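Local coordinates for hypothetical protein PH0226 (Pyrococcus horikoshii, PDB 1VE3) that binds S-adenosylmethionine in a Rossmann-like domain and probably works as a methyltransferase, though its methyl acceptor is unknown, at residues 40-45 and 59-64. Numbering follows the deposited sequence.
Sequences GKVLDL and YGFEVV
Gly40 meets residues 59-64 twice: its carbonyl O accepts a hydrogen bond from Glu62 N (3.1 Å), and its backbone N lies obliquely against the Phe61 ring, 3.4 Å from CD1. At Lys41 the side chain leaves the sheet on the same face as that of Glu62. Both chains run extended, with CG anti to the backbone N (chi1 -159° in Lys41, -178° in Glu62), which carries them outward together until Lys41 NZ stands 4.1 Å from Glu62 OE1, too long for a salt bridge. With an alanine here, the Glu62 carboxylate would probably lose both this nearby ammonium group and the methylenes that run across it.

Val42 joins both backbone and side-chain contacts. Its N donates a nearly straight bond to Glu62 O (2.8 Å), and its O accepts from Val64 N. Its CG2, held beside the backbone N, packs obliquely on Phe61 CD1 at 3.5 Å. On the opposite face, Leu43 brings CD1 within 3.6 Å of Val64 O. That oxygen also takes the hydrogen bond of Asp44 N, while Asp44 OD2 is hydrogen-bonded to Ser53 OG of helix 51-58 and the Asp44 side chain comes to about 4 Å from the bound S-adenosylmethionine.

Here the first two strands of a Rossmann-like methyltransferase sheet run parallel, joined by the beta-alpha-beta crossover through helix 51-58. Four main-chain bonds set their register; the Lys41-Glu62 charges probably add only a weak attraction on one face, the Val42-Phe61 packing lies on the other, and the strand end delivers Asp44 to the cofactor.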
loop_
_atom_site.group_PDB
_atom_site.type_symbol
_atom_site.label_atom_id
_atom_site.label_comp_id
_atom_site.label_asym_id
_atom_site.label_seq_id
_atom_site.Cartn_x
_atom_site.Cartn_y
_atom_site.Cartn_z
ATOM N N GLY A 40 17.321 -6.539 18.157
ATOM C CA GLY A 40 17.010 -6.931 19.517
ATOM C C GLY A 40 15.621 -7.523 19.649
ATOM O O GLY A 40 15.022 -7.955 18.665
ATOM N N LYS A 41 15.103 -7.539 20.871
ATOM C CA LYS A 41 13.776 -8.085 21.139
ATOM C C LYS A 41 12.736 -6.966 21.012
ATOM O O LYS A 41 12.788 -5.969 21.738
ATOM C CB LYS A 41 13.756 -8.682 22.543
ATOM C CG LYS A 41 12.660 -9.688 22.789
ATOM C CD LYS A 41 13.001 -10.541 24.001
ATOM C CE LYS A 41 12.007 -11.674 24.191
ATOM N NZ LYS A 41 12.493 -12.643 25.213
ATOM N N VAL A 42 11.790 -7.135 20.091
ATOM C CA VAL A 42 10.767 -6.122 19.862
ATOM C C VAL A 42 9.352 -6.542 20.253
ATOM O O VAL A 42 8.955 -7.690 20.055
ATOM C CB VAL A 42 10.735 -5.700 18.375
ATOM C CG1 VAL A 42 9.784 -4.531 18.185
ATOM C CG2 VAL A 42 12.135 -5.337 17.905
ATOM N N LEU A 43 8.600 -5.598 20.814
ATOM C CA LEU A 43 7.214 -5.848 21.195
ATOM C C LEU A 43 6.303 -4.976 20.327
ATOM O O LEU A 43 6.395 -3.745 20.351
ATOM C CB LEU A 43 6.975 -5.514 22.670
ATOM C CG LEU A 43 5.489 -5.532 23.070
ATOM C CD1 LEU A 43 4.958 -6.947 22.969
ATOM C CD2 LEU A 43 5.307 -4.996 24.493
ATOM N N ASP A 44 5.439 -5.620 19.547
ATOM C CA ASP A 44 4.503 -4.902 18.684
ATOM C C ASP A 44 3.195 -4.775 19.472
ATOM O O ASP A 44 2.326 -5.645 19.400
ATOM C CB ASP A 44 4.264 -5.688 17.383
ATOM C CG ASP A 44 3.542 -4.867 16.328
ATOM O OD1 ASP A 44 3.049 -3.769 16.661
ATOM O OD2 ASP A 44 3.462 -5.319 15.164
ATOM N N LEU A 45 3.069 -3.691 20.227
ATOM C CA LEU A 45 1.889 -3.465 21.053
ATOM C C LEU A 45 0.703 -3.013 20.198
ATOM O O LEU A 45 0.785 -2.008 19.474
ATOM C CB LEU A 45 2.219 -2.433 22.137
ATOM C CG LEU A 45 1.293 -2.388 23.356
ATOM C CD1 LEU A 45 1.100 -3.791 23.916
ATOM C CD2 LEU A 45 1.893 -1.473 24.406
ATOM N N TYR A 59 13.967 -8.051 9.027
ATOM C CA TYR A 59 15.134 -7.198 9.201
ATOM C C TYR A 59 16.052 -7.761 10.279
ATOM O O TYR A 59 17.028 -7.124 10.680
ATOM C CB TYR A 59 14.699 -5.779 9.562
ATOM C CG TYR A 59 14.496 -4.883 8.364
ATOM C CD1 TYR A 59 15.586 -4.396 7.644
ATOM C CD2 TYR A 59 13.219 -4.516 7.952
ATOM C CE1 TYR A 59 15.410 -3.561 6.547
ATOM C CE2 TYR A 59 13.029 -3.683 6.856
ATOM C CZ TYR A 59 14.128 -3.206 6.158
ATOM O OH TYR A 59 13.945 -2.360 5.083
ATOM N N GLY A 60 15.725 -8.960 10.748
ATOM C CA GLY A 60 16.539 -9.601 11.761
ATOM C C GLY A 60 16.219 -9.227 13.196
ATOM O O GLY A 60 17.129 -9.012 13.993
ATOM N N PHE A 61 14.934 -9.143 13.526
ATOM C CA PHE A 61 14.510 -8.815 14.883
ATOM C C PHE A 61 13.711 -9.972 15.467
ATOM O O PHE A 61 13.047 -10.708 14.739
ATOM C CB PHE A 61 13.632 -7.562 14.886
ATOM C CG PHE A 61 14.394 -6.281 14.752
ATOM C CD1 PHE A 61 14.964 -5.679 15.867
ATOM C CD2 PHE A 61 14.539 -5.670 13.512
ATOM C CE1 PHE A 61 15.667 -4.487 15.751
ATOM C CE2 PHE A 61 15.239 -4.479 13.383
ATOM C CZ PHE A 61 15.807 -3.883 14.507
ATOM N N GLU A 62 13.791 -10.135 16.783
ATOM C CA GLU A 62 13.045 -11.177 17.481
ATOM C C GLU A 62 11.740 -10.476 17.848
ATOM O O GLU A 62 11.723 -9.604 18.725
ATOM C CB GLU A 62 13.805 -11.614 18.736
ATOM C CG GLU A 62 13.140 -12.738 19.506
ATOM C CD GLU A 62 13.921 -13.138 20.740
ATOM O OE1 GLU A 62 13.443 -14.018 21.486
ATOM O OE2 GLU A 62 15.012 -12.571 20.963
ATOM N N VAL A 63 10.650 -10.860 17.188
ATOM C CA VAL A 63 9.368 -10.189 17.399
ATOM C C VAL A 63 8.241 -10.888 18.147
ATOM O O VAL A 63 7.987 -12.080 17.971
ATOM C CB VAL A 63 8.794 -9.717 16.044
ATOM C CG1 VAL A 63 7.557 -8.864 16.266
ATOM C CG2 VAL A 63 9.853 -8.950 15.279
ATOM N N VAL A 64 7.553 -10.107 18.972
ATOM C CA VAL A 64 6.407 -10.580 19.733
ATOM C C VAL A 64 5.267 -9.596 19.484
ATOM O O VAL A 64 5.409 -8.393 19.724
ATOM C CB VAL A 64 6.693 -10.614 21.239
ATOM C CG1 VAL A 64 5.491 -11.171 21.972
ATOM C CG2 VAL A 64 7.932 -11.458 21.514
#